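Side-chain contacts in endoglucanase (Thermotoga maritima, PDB 2FVG), which is probably an M42-family aminopeptidase, expected to bind two divalent metal ions per subunit, despite its name of endoglucanase: residues A216-T221 with R250-P255; P243-Y248 with Q260-T265. All coordinates share one frame; numbering follows the deposited sequence.

Contact 1 (A216-T221 with R250-P255); sequences AIVVET and RGYVIP
Val218 and Tyr252 meet as an aliphatic methyl over an aromatic face. They join strand 215-224, a parallel strand of the mixed sheet in this M42 peptidase alpha/beta fold, to the loop that leads into helix 256-268. Tyr252 can be followed outward atom by atom. With CG anti to its carbonyl carbon (chi1 -57°), the side chain heads for the strand: Tyr252 CB is 5.6 Å from Val218 CG2. Tyr252 CG is nearer, 4.6 Å from Val218 CG2. The gap is smallest at Tyr252 CZ, 3.8 Å from Val218 CG2, so the methyl lies toward the phenol end of the ring. Its line to the ring centroid, 4.0 Å from Val218 CG2, is only 18° off the normal, the evidence for a CH-pi contact. The two side chains run roughly perpendicular to one another.

With Val218 CG1 anti to the backbone N (chi1 -176°), CG2 is left beside that N and is the methyl over the ring; CG1 only approaches the hydroxyl. Two positions along the strand, Glu220 faces the same loop, as beta alternation requires, while Ile217 and Val219 turn to helix 316-332. Glu220 is predicted to bind the first zinc, and its OE2 is hydrogen-bonded to His61 NE2, another predicted ligand of that ion. Glu220 OE2 stands at the ring edge, near its plane, 4.4 Å from Tyr252 CE2. Tyr252 thus borders a probable metal site; His249 meets its ring too. At the tip, Tyr252 OH lies equally far, 4.1 Å, from Val218 CG1 and Val218 CG2.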
ATOM      1  N   ALA A 216     -15.392   7.998  -3.773  1.00 29.01           N
ATOM      2  CA  ALA A 216     -14.013   7.541  -3.701  1.00 28.11           C
ATOM      3  C   ALA A 216     -13.823   6.110  -4.225  1.00 30.24           C
ATOM      4  O   ALA A 216     -14.741   5.287  -4.187  1.00 31.60           O
ATOM      5  CB  ALA A 216     -13.546   7.624  -2.223  1.00 26.16           C
ATOM      6  N   ILE A 217     -12.625   5.823  -4.718  1.00 28.98           N
ATOM      7  CA  ILE A 217     -12.243   4.470  -5.133  1.00 27.72           C
ATOM      8  C   ILE A 217     -11.004   4.207  -4.296  1.00 27.38           C
ATOM      9  O   ILE A 217     -10.059   4.983  -4.364  1.00 26.27           O
ATOM     10  CB  ILE A 217     -11.887   4.412  -6.638  1.00 27.75           C
ATOM     11  CG1 ILE A 217     -13.121   4.637  -7.504  1.00 30.16           C
ATOM     12  CG2 ILE A 217     -11.321   3.040  -7.042  1.00 30.00           C
ATOM     13  CD1 ILE A 217     -12.748   4.819  -8.988  1.00 28.53           C
ATOM     14  N   VAL A 218     -11.027   3.182  -3.444  1.00 27.44           N
ATOM     15  CA  VAL A 218      -9.847   2.813  -2.666  1.00 23.91           C
ATOM     16  C   VAL A 218      -9.151   1.650  -3.406  1.00 28.03           C
ATOM     17  O   VAL A 218      -9.781   0.650  -3.744  1.00 29.64           O
ATOM     18  CB  VAL A 218     -10.234   2.418  -1.203  1.00 26.33           C
ATOM     19  CG1 VAL A 218      -9.006   2.132  -0.401  1.00 25.30           C
ATOM     20  CG2 VAL A 218     -11.025   3.547  -0.553  1.00 25.01           C
ATOM     21  N   VAL A 219      -7.873   1.827  -3.729  1.00 29.20           N
ATOM     22  CA  VAL A 219      -7.060   0.819  -4.405  1.00 28.09           C
ATOM     23  C   VAL A 219      -6.200   0.123  -3.350  1.00 31.16           C
ATOM     24  O   VAL A 219      -5.302   0.738  -2.757  1.00 29.17           O
ATOM     25  CB  VAL A 219      -6.188   1.459  -5.495  1.00 29.10           C
ATOM     26  CG1 VAL A 219      -5.353   0.405  -6.236  1.00 31.02           C
ATOM     27  CG2 VAL A 219      -7.100   2.184  -6.537  1.00 29.43           C
ATOM     28  N   GLU A 220      -6.518  -1.139  -3.076  1.00 29.56           N
ATOM     29  CA  GLU A 220      -5.778  -1.918  -2.101  1.00 31.02           C
ATOM     30  C   GLU A 220      -5.189  -3.178  -2.717  1.00 30.66           C
ATOM     31  O   GLU A 220      -5.353  -3.449  -3.929  1.00 31.66           O
ATOM     32  CB  GLU A 220      -6.681  -2.286  -0.926  1.00 32.57           C
ATOM     33  CG  GLU A 220      -7.088  -1.066  -0.108  1.00 40.69           C
ATOM     34  CD  GLU A 220      -7.895  -1.397   1.128  1.00 57.67           C
ATOM     35  OE1 GLU A 220      -8.426  -2.540   1.214  1.00 62.78           O
ATOM     36  OE2 GLU A 220      -8.005  -0.501   2.014  1.00 67.10           O
ATOM     37  N   THR A 221      -4.468  -3.905  -1.881  1.00 28.86           N
ATOM     38  CA  THR A 221      -3.883  -5.189  -2.200  1.00 32.90           C
ATOM     39  C   THR A 221      -4.470  -6.117  -1.138  1.00 34.85           C
ATOM     40  O   THR A 221      -4.569  -5.742   0.035  1.00 34.95           O
ATOM     41  CB  THR A 221      -2.348  -5.131  -2.178  1.00 35.41           C
ATOM     42  OG1 THR A 221      -1.911  -4.165  -3.145  1.00 35.94           O
ATOM     43  CG2 THR A 221      -1.745  -6.483  -2.572  1.00 37.71           C
ATOM     44  N   ARG A 250     -17.357  -2.893   5.447  1.00 50.35           N
ATOM     45  CA  ARG A 250     -17.609  -2.476   6.857  1.00 53.02           C
ATOM     46  C   ARG A 250     -16.930  -1.160   7.222  1.00 54.77           C
ATOM     47  O   ARG A 250     -17.390  -0.447   8.116  1.00 55.45           O
ATOM     48  CB  ARG A 250     -17.248  -3.557   7.898  1.00 52.16           C
ATOM     49  CG  ARG A 250     -15.756  -3.778   8.151  1.00 52.63           C
ATOM     50  N   GLY A 251     -15.823  -0.866   6.543  1.00 56.08           N
ATOM     51  CA  GLY A 251     -15.084   0.380   6.734  1.00 56.39           C
ATOM     52  C   GLY A 251     -15.524   1.436   5.731  1.00 56.51           C
ATOM     53  O   GLY A 251     -15.395   2.630   5.993  1.00 57.12           O
ATOM     54  N   TYR A 252     -16.048   0.993   4.585  1.00 56.34           N
ATOM     55  CA  TYR A 252     -16.516   1.901   3.528  1.00 55.23           C
ATOM     56  C   TYR A 252     -17.959   1.615   3.097  1.00 53.34           C
ATOM     57  O   TYR A 252     -18.354   0.460   2.958  1.00 53.39           O
ATOM     58  CB  TYR A 252     -15.582   1.860   2.303  1.00 55.79           C
ATOM     59  CG  TYR A 252     -14.136   2.182   2.610  1.00 58.35           C
ATOM     60  CD1 TYR A 252     -13.749   3.473   2.982  1.00 66.91           C
ATOM     61  CD2 TYR A 252     -13.148   1.204   2.510  1.00 62.27           C
ATOM     62  CE1 TYR A 252     -12.416   3.780   3.275  1.00 67.56           C
ATOM     63  CE2 TYR A 252     -11.804   1.499   2.791  1.00 64.67           C
ATOM     64  CZ  TYR A 252     -11.446   2.790   3.171  1.00 61.99           C
ATOM     65  OH  TYR A 252     -10.127   3.095   3.445  1.00 57.24           O
ATOM     66  N   VAL A 253     -18.742   2.676   2.909  1.00 50.72           N
ATOM     67  CA  VAL A 253     -20.107   2.546   2.437  1.00 47.01           C
ATOM     68  C   VAL A 253     -20.000   2.327   0.934  1.00 44.05           C
ATOM     69  O   VAL A 253     -19.701   3.268   0.193  1.00 44.46           O
ATOM     70  CB  VAL A 253     -20.968   3.802   2.734  1.00 48.30           C
ATOM     71  CG1 VAL A 253     -22.423   3.585   2.291  1.00 49.47           C
ATOM     72  CG2 VAL A 253     -20.943   4.154   4.229  1.00 51.27           C
ATOM     73  N   ILE A 254     -20.202   1.070   0.513  1.00 39.06           N
ATOM     74  CA  ILE A 254     -20.179   0.634  -0.901  1.00 35.93           C
ATOM     75  C   ILE A 254     -21.593   0.359  -1.407  1.00 35.05           C
ATOM     76  O   ILE A 254     -22.042  -0.795  -1.395  1.00 32.82           O
ATOM     77  CB  ILE A 254     -19.334  -0.667  -1.168  1.00 35.75           C
ATOM     78  CG1 ILE A 254     -17.932  -0.569  -0.544  1.00 32.25           C
ATOM     79  CG2 ILE A 254     -19.228  -0.934  -2.704  1.00 30.55           C
ATOM     80  CD1 ILE A 254     -17.042  -1.717  -0.872  1.00 30.88           C
ATOM     81  N   PRO A 255     -22.283   1.414  -1.875  1.00 34.71           N
ATOM     82  CA  PRO A 255     -23.637   1.286  -2.400  1.00 33.83           C
ATOM     83  C   PRO A 255     -23.673   0.385  -3.620  1.00 31.67           C
ATOM     84  O   PRO A 255     -22.683   0.273  -4.335  1.00 30.23           O
ATOM     85  CB  PRO A 255     -24.003   2.723  -2.786  1.00 34.51           C
ATOM     86  CG  PRO A 255     -22.696   3.426  -2.956  1.00 36.57           C
ATOM     87  CD  PRO A 255     -21.808   2.809  -1.934  1.00 35.18           C
TER

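Contact 2 (P243-Y248 with Q260-T265); sequences PAITFY and QTIVDT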
ATOM      1  N   PRO A 243      -8.378  -8.106 -10.892  1.00 27.68           N
ATOM      2  CA  PRO A 243      -8.632  -7.342  -9.682  1.00 25.11           C
ATOM      3  C   PRO A 243      -9.922  -7.799  -9.018  1.00 26.00           C
ATOM      4  O   PRO A 243     -10.900  -8.150  -9.715  1.00 24.09           O
ATOM      5  CB  PRO A 243      -8.797  -5.908 -10.184  1.00 26.42           C
ATOM      6  CG  PRO A 243      -9.123  -6.047 -11.680  1.00 25.08           C
ATOM      7  CD  PRO A 243      -8.327  -7.254 -12.101  1.00 24.37           C
ATOM      8  N   ALA A 244      -9.921  -7.769  -7.688  1.00 22.42           N
ATOM      9  CA  ALA A 244     -11.066  -8.149  -6.851  1.00 24.71           C
ATOM     10  C   ALA A 244     -11.928  -6.931  -6.587  1.00 26.73           C
ATOM     11  O   ALA A 244     -11.409  -5.889  -6.215  1.00 29.11           O
ATOM     12  CB  ALA A 244     -10.582  -8.726  -5.478  1.00 18.55           C
ATOM     13  N   ILE A 245     -13.245  -7.070  -6.746  1.00 27.78           N
ATOM     14  CA  ILE A 245     -14.182  -5.962  -6.528  1.00 26.17           C
ATOM     15  C   ILE A 245     -14.898  -6.257  -5.205  1.00 29.77           C
ATOM     16  O   ILE A 245     -15.575  -7.275  -5.074  1.00 32.76           O
ATOM     17  CB  ILE A 245     -15.118  -5.800  -7.767  1.00 29.11           C
ATOM     18  CG1 ILE A 245     -14.257  -5.585  -9.023  1.00 26.97           C
ATOM     19  CG2 ILE A 245     -16.044  -4.593  -7.634  1.00 27.92           C
ATOM     20  CD1 ILE A 245     -15.052  -5.557 -10.305  1.00 44.25           C
ATOM     21  N   THR A 246     -14.668  -5.420  -4.191  1.00 28.48           N
ATOM     22  CA  THR A 246     -15.272  -5.611  -2.894  1.00 29.28           C
ATOM     23  C   THR A 246     -16.772  -5.312  -2.897  1.00 31.43           C
ATOM     24  O   THR A 246     -17.219  -4.299  -3.435  1.00 32.02           O
ATOM     25  CB  THR A 246     -14.545  -4.765  -1.825  1.00 31.09           C
ATOM     26  OG1 THR A 246     -13.176  -5.155  -1.783  1.00 30.54           O
ATOM     27  CG2 THR A 246     -15.128  -4.964  -0.463  1.00 26.32           C
ATOM     28  N   PHE A 247     -17.544  -6.206  -2.292  1.00 33.13           N
ATOM     29  CA  PHE A 247     -18.997  -6.043  -2.191  1.00 33.66           C
ATOM     30  C   PHE A 247     -19.390  -5.413  -0.845  1.00 33.12           C
ATOM     31  O   PHE A 247     -20.285  -4.577  -0.785  1.00 32.55           O
ATOM     32  CB  PHE A 247     -19.709  -7.391  -2.408  1.00 34.18           C
ATOM     33  CG  PHE A 247     -21.217  -7.321  -2.281  1.00 34.67           C
ATOM     34  CD1 PHE A 247     -22.009  -6.929  -3.358  1.00 34.94           C
ATOM     35  CD2 PHE A 247     -21.841  -7.659  -1.090  1.00 35.71           C
ATOM     36  CE1 PHE A 247     -23.396  -6.869  -3.234  1.00 28.25           C
ATOM     37  CE2 PHE A 247     -23.233  -7.603  -0.965  1.00 34.76           C
ATOM     38  CZ  PHE A 247     -24.006  -7.213  -2.037  1.00 33.67           C
ATOM     39  N   TYR A 248     -18.717  -5.834   0.220  1.00 33.00           N
ATOM     40  CA  TYR A 248     -18.938  -5.329   1.556  1.00 35.41           C
ATOM     41  C   TYR A 248     -17.577  -5.134   2.208  1.00 39.20           C
ATOM     42  O   TYR A 248     -16.716  -6.019   2.106  1.00 40.17           O
ATOM     43  CB  TYR A 248     -19.754  -6.339   2.369  1.00 35.56           C
ATOM     44  CG  TYR A 248     -19.759  -6.086   3.868  1.00 36.89           C
ATOM     45  CD1 TYR A 248     -20.665  -5.194   4.444  1.00 34.13           C
ATOM     46  CD2 TYR A 248     -18.862  -6.757   4.710  1.00 34.13           C
ATOM     47  CE1 TYR A 248     -20.668  -4.967   5.832  1.00 34.97           C
ATOM     48  CE2 TYR A 248     -18.857  -6.543   6.090  1.00 38.07           C
ATOM     49  CZ  TYR A 248     -19.764  -5.652   6.644  1.00 37.52           C
ATOM     50  OH  TYR A 248     -19.764  -5.456   8.012  1.00 45.20           O
ATOM     51  N   GLN A 260     -21.917  -2.067  -8.860  1.00 29.33           N
ATOM     52  CA  GLN A 260     -22.376  -2.468 -10.181  1.00 30.35           C
ATOM     53  C   GLN A 260     -21.716  -1.699 -11.311  1.00 29.50           C
ATOM     54  O   GLN A 260     -21.457  -2.274 -12.359  1.00 27.64           O
ATOM     55  CB  GLN A 260     -23.900  -2.358 -10.269  1.00 30.25           C
ATOM     56  CG  GLN A 260     -24.525  -3.118 -11.442  1.00 39.97           C
ATOM     57  CD  GLN A 260     -24.301  -4.626 -11.358  1.00 45.38           C
ATOM     58  OE1 GLN A 260     -24.490  -5.245 -10.305  1.00 47.21           O
ATOM     59  NE2 GLN A 260     -23.904  -5.223 -12.473  1.00 43.53           N
ATOM     60  N   THR A 261     -21.449  -0.410 -11.100  1.00 29.64           N
ATOM     61  CA  THR A 261     -20.755   0.408 -12.098  1.00 29.75           C
ATOM     62  C   THR A 261     -19.367  -0.147 -12.354  1.00 29.55           C
ATOM     63  O   THR A 261     -18.922  -0.228 -13.505  1.00 30.52           O
ATOM     64  CB  THR A 261     -20.631   1.891 -11.654  1.00 29.89           C
ATOM     65  OG1 THR A 261     -21.936   2.455 -11.542  1.00 28.15           O
ATOM     66  CG2 THR A 261     -19.824   2.715 -12.654  1.00 27.98           C
ATOM     67  N   ILE A 262     -18.679  -0.520 -11.279  1.00 28.15           N
ATOM     68  CA  ILE A 262     -17.342  -1.069 -11.395  1.00 26.44           C
ATOM     69  C   ILE A 262     -17.366  -2.399 -12.163  1.00 26.60           C
ATOM     70  O   ILE A 262     -16.584  -2.618 -13.087  1.00 27.93           O
ATOM     71  CB  ILE A 262     -16.690  -1.240 -10.018  1.00 25.73           C
ATOM     72  CG1 ILE A 262     -16.547   0.124  -9.341  1.00 30.15           C
ATOM     73  CG2 ILE A 262     -15.317  -1.853 -10.171  1.00 25.68           C
ATOM     74  CD1 ILE A 262     -16.027   0.059  -7.882  1.00 24.88           C
ATOM     75  N   VAL A 263     -18.291  -3.268 -11.795  1.00 26.60           N
ATOM     76  CA  VAL A 263     -18.440  -4.561 -12.456  1.00 28.43           C
ATOM     77  C   VAL A 263     -18.791  -4.395 -13.931  1.00 27.40           C
ATOM     78  O   VAL A 263     -18.199  -5.049 -14.790  1.00 26.81           O
ATOM     79  CB  VAL A 263     -19.532  -5.413 -11.771  1.00 28.96           C
ATOM     80  CG1 VAL A 263     -19.983  -6.565 -12.681  1.00 31.40           C
ATOM     81  CG2 VAL A 263     -19.042  -5.903 -10.447  1.00 28.02           C
ATOM     82  N   ASP A 264     -19.753  -3.533 -14.223  1.00 28.01           N
ATOM     83  CA  ASP A 264     -20.162  -3.324 -15.618  1.00 28.93           C
ATOM     84  C   ASP A 264     -19.019  -2.721 -16.443  1.00 28.89           C
ATOM     85  O   ASP A 264     -18.781  -3.139 -17.566  1.00 31.24           O
ATOM     86  CB  ASP A 264     -21.431  -2.493 -15.670  1.00 31.21           C
ATOM     87  CG  ASP A 264     -22.642  -3.251 -15.126  1.00 37.99           C
ATOM     88  OD1 ASP A 264     -22.472  -4.407 -14.677  1.00 42.70           O
ATOM     89  OD2 ASP A 264     -23.765  -2.703 -15.155  1.00 47.04           O
ATOM     90  N   THR A 265     -18.277  -1.786 -15.851  1.00 31.60           N
ATOM     91  CA  THR A 265     -17.122  -1.151 -16.500  1.00 30.21           C
ATOM     92  C   THR A 265     -16.096  -2.211 -16.877  1.00 31.42           C
ATOM     93  O   THR A 265     -15.525  -2.187 -17.970  1.00 33.03           O
ATOM     94  CB  THR A 265     -16.460  -0.118 -15.559  1.00 31.16           C
ATOM     95  OG1 THR A 265     -17.395   0.925 -15.262  1.00 27.34           O
ATOM     96  CG2 THR A 265     -15.221   0.494 -16.191  1.00 23.75           C
TER
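Thr261 O, one residue before the Ile262 that packs on Ile245, is gripped twice: by Thr265 N at 2.9 Å, the ordinary helical bond, and by Thr265 OG1 at 2.6 Å. The hydroxyl stands 35° out of the carbonyl plane and the amide comes from the other face, so the oxygen is held between them and the Thr265 side chain is fixed to its own helix. This helix, 256-268, is the crossover of a beta-alpha-beta unit whose parallel strands are 244-245 and 274-275. Gln260 NE2 braces the same turn, bonding to Asp264 OD1, 2.8 Å away, on the syn side but 32° out of the carboxylate plane.

Against the strand the contact is wholly apolar and buried. Ile245 reaches the helix because its CG1 is anti to the carbonyl carbon and the chain then runs extended to CD1 (chi2 174°). Ile262 and Ile245 pass alongside each other in opposite senses. The Ile262 CG2 methyl meets both branches, at 3.7 Å from Ile245 CD1 and 3.8 Å from Ile245 CG2. An alanine in place of Ile245 would probably open a gap beside Ile262 CG2 and leave Val263 without its strand partner. Ile262 also leans on Ile300 of the neighbouring strand 297-306, and Phe273 covers Ile245. Val263 adds one methyl, its CG2, 4.0 Å from Ile245 CD1.

How the contacts relate
The centres of contact 1 and contact 2 lie 10 Å apart, and both reach the same mixed sheet through strands 215-224 and 244-245. Strand 297-306 lies between these two strands, parallel to 215-224 and antiparallel to 244-245. Along the chain the segments alternate: 216-221, 243-248, 250-255, then 260-265. The chain therefore leaves strand 244-245 of contact 2, passes through the loop of contact 1, and enters helix 256-268, returning to contact 2. The two touch directly, with Ile254 CD1 3.6 Å from Thr246 O. This short connection passes beside the predicted metal ligand Glu220 and leads into the crossover helix; the Ile245 side chain is about 11 Å from that of Glu220.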